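Local coordinates for polyketide biosynthesis 3-hydroxy-3-methylglutaryl-ACP synthase PksG (Bacillus subtilis, PDB 4YXT), which catalyses the aldol condensation of an acetyl group carried by an acyl-carrier protein with a beta-ketothioester polyketide intermediate during synthesis of the antibiotic bacillaene, at residues N10-E22 with K40-F54. The protein carries 1 engineered substitution. Numbering follows the deposited sequence.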
loop_
_atom_site.group_PDB
_atom_site.type_symbol
_atom_site.label_atom_id
_atom_site.label_comp_id
_atom_site.label_asym_id
_atom_site.label_seq_id
_atom_site.Cartn_x
_atom_site.Cartn_y
_atom_site.Cartn_z
ATOM N N ASN A 10 -15.848 -10.825 -7.498
ATOM C CA ASN A 10 -15.800 -12.261 -7.421
ATOM C C ASN A 10 -14.933 -12.767 -6.291
ATOM O O ASN A 10 -13.930 -12.185 -5.960
ATOM C CB ASN A 10 -15.308 -12.882 -8.720
ATOM C CG ASN A 10 -15.448 -14.403 -8.703
ATOM O OD1 ASN A 10 -16.447 -14.914 -8.231
ATOM N ND2 ASN A 10 -14.457 -15.099 -9.103
ATOM N N VAL A 11 -15.314 -13.904 -5.740
ATOM C CA VAL A 11 -14.726 -14.418 -4.521
ATOM C C VAL A 11 -14.055 -15.669 -4.937
ATOM O O VAL A 11 -14.647 -16.354 -5.722
ATOM C CB VAL A 11 -15.840 -14.810 -3.493
ATOM C CG1 VAL A 11 -15.293 -15.570 -2.287
ATOM C CG2 VAL A 11 -16.571 -13.579 -3.028
ATOM N N PHE A 12 -12.828 -15.899 -4.449
ATOM C CA PHE A 12 -12.175 -17.213 -4.387
ATOM C C PHE A 12 -11.917 -17.582 -2.928
ATOM O O PHE A 12 -11.032 -16.988 -2.260
ATOM C CB PHE A 12 -10.820 -17.235 -5.072
ATOM C CG PHE A 12 -10.252 -18.626 -5.228
ATOM C CD1 PHE A 12 -10.785 -19.493 -6.168
ATOM C CD2 PHE A 12 -9.206 -19.074 -4.434
ATOM C CE1 PHE A 12 -10.290 -20.788 -6.333
ATOM C CE2 PHE A 12 -8.704 -20.364 -4.602
ATOM C CZ PHE A 12 -9.256 -21.220 -5.551
ATOM N N GLY A 13 -12.688 -18.559 -2.443
ATOM C CA GLY A 13 -12.561 -19.086 -1.080
ATOM C C GLY A 13 -11.914 -20.449 -0.986
ATOM O O GLY A 13 -12.326 -21.278 -0.195
ATOM N N GLY A 14 -10.881 -20.664 -1.782
ATOM C CA GLY A 14 -9.991 -21.796 -1.605
ATOM C C GLY A 14 -10.413 -22.942 -2.500
ATOM O O GLY A 14 -11.519 -22.965 -3.039
ATOM N N THR A 15 -9.513 -23.895 -2.637
ATOM C CA THR A 15 -9.779 -25.113 -3.364
ATOM C C THR A 15 -10.048 -26.230 -2.334
ATOM O O THR A 15 -10.441 -27.331 -2.695
ATOM C CB THR A 15 -8.559 -25.467 -4.221
ATOM O OG1 THR A 15 -7.434 -25.539 -3.375
ATOM C CG2 THR A 15 -8.235 -24.408 -5.190
ATOM N N ALA A 16 -9.836 -25.949 -1.048
ATOM C CA ALA A 16 -10.006 -26.948 0.005
ATOM C C ALA A 16 -10.592 -26.283 1.218
ATOM O O ALA A 16 -10.280 -25.121 1.496
ATOM C CB ALA A 16 -8.684 -27.606 0.351
ATOM N N TYR A 17 -11.445 -26.996 1.944
ATOM C CA TYR A 17 -11.968 -26.459 3.203
ATOM C C TYR A 17 -11.895 -27.460 4.305
ATOM O O TYR A 17 -11.521 -28.619 4.067
ATOM C CB TYR A 17 -13.378 -25.941 3.062
ATOM C CG TYR A 17 -14.440 -26.987 2.923
ATOM C CD1 TYR A 17 -15.273 -27.277 3.993
ATOM C CD2 TYR A 17 -14.618 -27.687 1.716
ATOM C CE1 TYR A 17 -16.270 -28.231 3.889
ATOM C CE2 TYR A 17 -15.610 -28.657 1.596
ATOM C CZ TYR A 17 -16.432 -28.922 2.704
ATOM O OH TYR A 17 -17.411 -29.855 2.645
ATOM N N LEU A 18 -12.170 -26.980 5.526
ATOM C CA LEU A 18 -12.301 -27.839 6.706
ATOM C C LEU A 18 -13.651 -27.637 7.339
ATOM O O LEU A 18 -14.162 -26.518 7.415
ATOM C CB LEU A 18 -11.203 -27.565 7.727
ATOM C CG LEU A 18 -11.124 -28.598 8.854
ATOM C CD1 LEU A 18 -10.394 -29.856 8.380
ATOM C CD2 LEU A 18 -10.474 -27.986 10.083
ATOM N N ASP A 19 -14.270 -28.718 7.782
ATOM C CA ASP A 19 -15.479 -28.561 8.568
ATOM C C ASP A 19 -15.072 -28.197 9.992
ATOM O O ASP A 19 -14.396 -28.933 10.679
ATOM C CB ASP A 19 -16.355 -29.802 8.542
ATOM C CG ASP A 19 -17.672 -29.591 9.275
ATOM O OD1 ASP A 19 -18.291 -28.503 9.168
ATOM O OD2 ASP A 19 -18.103 -30.529 9.942
ATOM N N VAL A 20 -15.482 -27.024 10.412
ATOM C CA VAL A 20 -14.999 -26.439 11.643
ATOM C C VAL A 20 -15.774 -26.934 12.879
ATOM O O VAL A 20 -15.290 -26.791 13.998
ATOM C CB VAL A 20 -14.946 -24.897 11.457
ATOM C CG1 VAL A 20 -15.280 -24.125 12.687
ATOM C CG2 VAL A 20 -13.559 -24.535 10.957
ATOM N N MET A 21 -16.942 -27.538 12.675
ATOM C CA MET A 21 -17.640 -28.250 13.763
ATOM C C MET A 21 -16.914 -29.555 14.103
ATOM O O MET A 21 -16.655 -29.823 15.272
ATOM C CB MET A 21 -19.105 -28.502 13.430
ATOM C CG MET A 21 -19.933 -27.225 13.247
ATOM S SD MET A 21 -20.354 -26.793 11.531
ATOM C CE MET A 21 -21.566 -25.508 11.819
ATOM N N GLU A 22 -16.530 -30.331 13.093
ATOM C CA GLU A 22 -15.641 -31.480 13.321
ATOM C C GLU A 22 -14.376 -31.046 14.043
ATOM O O GLU A 22 -13.869 -31.755 14.927
ATOM C CB GLU A 22 -15.241 -32.175 12.013
ATOM C CG GLU A 22 -16.370 -32.896 11.273
ATOM C CD GLU A 22 -15.976 -33.405 9.860
ATOM O OE1 GLU A 22 -14.918 -33.002 9.294
ATOM O OE2 GLU A 22 -16.745 -34.224 9.289
ATOM N N LYS A 40 -18.813 -22.275 10.220
ATOM C CA LYS A 40 -19.070 -23.667 9.789
ATOM C C LYS A 40 -17.947 -24.234 8.995
ATOM O O LYS A 40 -17.642 -25.387 9.144
ATOM C CB LYS A 40 -20.364 -23.797 8.961
ATOM C CG LYS A 40 -21.560 -23.024 9.501
ATOM C CD LYS A 40 -22.579 -22.750 8.418
ATOM C CE LYS A 40 -23.481 -23.957 8.167
ATOM N NZ LYS A 40 -24.606 -23.595 7.228
ATOM N N GLU A 41 -17.346 -23.449 8.116
ATOM C CA GLU A 41 -16.252 -23.946 7.350
ATOM C C GLU A 41 -15.196 -22.876 7.306
ATOM O O GLU A 41 -15.474 -21.717 7.451
ATOM C CB GLU A 41 -16.706 -24.296 5.923
ATOM C CG GLU A 41 -17.896 -25.253 5.846
ATOM C CD GLU A 41 -18.610 -25.214 4.500
ATOM O OE1 GLU A 41 -18.752 -24.121 3.907
ATOM O OE2 GLU A 41 -19.057 -26.277 4.027
ATOM N N LYS A 42 -13.959 -23.297 7.161
ATOM C CA LYS A 42 -12.891 -22.373 6.808
ATOM C C LYS A 42 -12.190 -22.930 5.579
ATOM O O LYS A 42 -11.957 -24.147 5.509
ATOM C CB LYS A 42 -11.930 -22.182 7.968
ATOM C CG LYS A 42 -11.187 -23.436 8.450
ATOM C CD LYS A 42 -10.259 -23.011 9.580
ATOM C CE LYS A 42 -9.142 -24.016 9.817
ATOM N NZ LYS A 42 -8.066 -23.368 10.624
ATOM N N ALA A 43 -11.898 -22.064 4.609
ATOM C CA ALA A 43 -10.967 -22.397 3.550
ATOM C C ALA A 43 -9.591 -22.644 4.122
ATOM O O ALA A 43 -9.203 -22.009 5.092
ATOM C CB ALA A 43 -10.897 -21.253 2.558
ATOM N N VAL A 44 -8.830 -23.559 3.522
ATOM C CA VAL A 44 -7.444 -23.829 3.942
ATOM C C VAL A 44 -6.523 -23.780 2.698
ATOM O O VAL A 44 -6.654 -24.591 1.760
ATOM C CB VAL A 44 -7.310 -25.173 4.690
ATOM C CG1 VAL A 44 -5.890 -25.367 5.247
ATOM C CG2 VAL A 44 -8.342 -25.294 5.809
ATOM N N ALA A 45 -5.643 -22.774 2.655
ATOM C CA ALA A 45 -4.665 -22.658 1.584
ATOM C C ALA A 45 -3.695 -23.859 1.611
ATOM O O ALA A 45 -3.153 -24.221 2.661
ATOM C CB ALA A 45 -3.872 -21.361 1.711
ATOM N N LEU A 46 -3.474 -24.439 0.434
ATOM C CA LEU A 46 -2.528 -25.518 0.251
ATOM C C LEU A 46 -1.140 -24.983 -0.126
ATOM O O LEU A 46 -0.997 -23.829 -0.578
ATOM C CB LEU A 46 -3.040 -26.438 -0.844
ATOM C CG LEU A 46 -4.464 -26.937 -0.592
ATOM C CD1 LEU A 46 -5.316 -27.044 -1.858
ATOM C CD2 LEU A 46 -4.355 -28.264 0.109
ATOM N N PRO A 47 -0.107 -25.825 0.050
ATOM C CA PRO A 47 1.274 -25.463 -0.233
ATOM C C PRO A 47 1.510 -24.869 -1.619
ATOM O O PRO A 47 2.445 -24.083 -1.798
ATOM C CB PRO A 47 1.994 -26.813 -0.105
ATOM C CG PRO A 47 1.247 -27.482 0.986
ATOM C CD PRO A 47 -0.183 -27.144 0.709
ATOM N N TYR A 48 0.689 -25.235 -2.596
ATOM C CA TYR A 48 0.865 -24.718 -3.940
ATOM C C TYR A 48 -0.142 -23.594 -4.244
ATOM O O TYR A 48 -0.479 -23.330 -5.383
ATOM C CB TYR A 48 0.804 -25.846 -4.976
ATOM C CG TYR A 48 -0.251 -26.864 -4.724
ATOM C CD1 TYR A 48 0.050 -28.104 -4.140
ATOM C CD2 TYR A 48 -1.573 -26.591 -5.039
ATOM C CE1 TYR A 48 -0.959 -29.040 -3.917
ATOM C CE2 TYR A 48 -2.569 -27.507 -4.820
ATOM C CZ TYR A 48 -2.266 -28.723 -4.268
ATOM O OH TYR A 48 -3.311 -29.595 -4.083
ATOM N N GLU A 49 -0.660 -22.970 -3.201
ATOM C CA GLU A 49 -1.430 -21.760 -3.379
ATOM C C GLU A 49 -0.666 -20.714 -2.616
ATOM O O GLU A 49 0.116 -21.033 -1.716
ATOM C CB GLU A 49 -2.807 -21.922 -2.847
ATOM C CG GLU A 49 -3.604 -22.975 -3.576
ATOM C CD GLU A 49 -4.926 -23.177 -2.912
ATOM O OE1 GLU A 49 -4.956 -23.696 -1.767
ATOM O OE2 GLU A 49 -5.918 -22.747 -3.518
ATOM N N ASP A 50 -0.853 -19.481 -3.047
ATOM C CA ASP A 50 -0.306 -18.339 -2.377
ATOM C C ASP A 50 -1.253 -17.167 -2.632
ATOM O O ASP A 50 -2.305 -17.348 -3.212
ATOM C CB ASP A 50 1.131 -18.104 -2.824
ATOM C CG ASP A 50 1.241 -17.499 -4.187
ATOM O OD1 ASP A 50 0.215 -17.204 -4.835
ATOM O OD2 ASP A 50 2.400 -17.251 -4.557
ATOM N N PRO A 51 -0.927 -15.976 -2.128
ATOM C CA PRO A 51 -1.858 -14.859 -2.462
ATOM C C PRO A 51 -2.008 -14.463 -3.918
ATOM O O PRO A 51 -3.003 -13.802 -4.272
ATOM C CB PRO A 51 -1.280 -13.698 -1.671
ATOM C CG PRO A 51 -0.585 -14.377 -0.528
ATOM C CD PRO A 51 0.010 -15.627 -1.057
ATOM N N VAL A 52 -1.007 -14.723 -4.735
ATOM C CA VAL A 52 -1.139 -14.531 -6.193
ATOM C C VAL A 52 -2.173 -15.509 -6.784
ATOM O O VAL A 52 -3.121 -15.116 -7.463
ATOM C CB VAL A 52 0.208 -14.748 -6.901
ATOM C CG1 VAL A 52 0.024 -14.562 -8.397
ATOM C CG2 VAL A 52 1.257 -13.780 -6.309
ATOM N N THR A 53 -2.027 -16.781 -6.452
ATOM C CA THR A 53 -2.949 -17.767 -6.961
ATOM C C THR A 53 -4.337 -17.415 -6.513
ATOM O O THR A 53 -5.269 -17.466 -7.319
ATOM C CB THR A 53 -2.588 -19.214 -6.542
ATOM O OG1 THR A 53 -2.766 -19.387 -5.131
ATOM C CG2 THR A 53 -1.125 -19.538 -6.926
ATOM N N PHE A 54 -4.458 -17.031 -5.235
ATOM C CA PHE A 54 -5.771 -16.749 -4.653
ATOM C C PHE A 54 -6.356 -15.544 -5.345
ATOM O O PHE A 54 -7.523 -15.595 -5.673
ATOM C CB PHE A 54 -5.728 -16.495 -3.136
ATOM C CG PHE A 54 -6.067 -17.686 -2.306
ATOM C CD1 PHE A 54 -5.215 -18.749 -2.235
ATOM C CD2 PHE A 54 -7.257 -17.729 -1.579
ATOM C CE1 PHE A 54 -5.533 -19.873 -1.460
ATOM C CE2 PHE A 54 -7.595 -18.831 -0.802
ATOM C CZ PHE A 54 -6.731 -19.911 -0.746
#
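F12 and F54 meet as a T-shaped (edge-to-face) pair: the F12 edge, led by CD2, addresses one face of F54, with ring centroids 5.2 Å apart and planes at 85°. The F12 ring also has G14 N over one face, toward the rim, while T15 CG2 and a carboxylate oxygen of E49 lie at its edge; it meets the ring of H355 as well, the planes nearly parallel. E49 CB in turn lies at the edge of F54. With CG anti to the backbone N, the F12 ring is placed where CD2 reaches F54 CD2.

The E49 carboxylate divides its two oxygens. OE1 takes L46 N at 2.8 Å through its anti lone pair, the N-H pointing almost straight at it (174°), bracing the type I turn L46-E49, which the backbone bond E49 N to L46 O closes; OE2 receives a weak hydrogen bond from T15 OG1 at 3.2 Å. E49 thus links the turn to the G13-T15 loop, though weakly on the T15 side. Farther along, the Y17 ring lies against the E41 chain, its CE1 3.4 Å from E41 OE2, with ring and carboxylate planes inclined at 59°; the other oxygen, OE1, forms salt bridges with R293 and R359.

On the sheet face shared by L18 and K42, the two side chains run side by side, and V20 CG2 packs across K42 CG at 3.6 Å. The K42 amine continues to E165 O and Y367 OH.

Backbone bonds fix the register: L18 and K42 form a hydrogen-bonded pair, L18 N donating to K42 O at 2.8 Å and K42 N returning a bond to L18 O, flanked by V44 N to A16 O and V20 N to K40 O. D50 and T53 form a capping box (T53 N to D50 OD1, D50 N to T53 OG1) at the start of helix 51-64. With strand 360-361 on the other side of 16-19, this is a small three-stranded mixed sheet, distinct from the core sheet of the thiolase-like fold that contains strand 5-12.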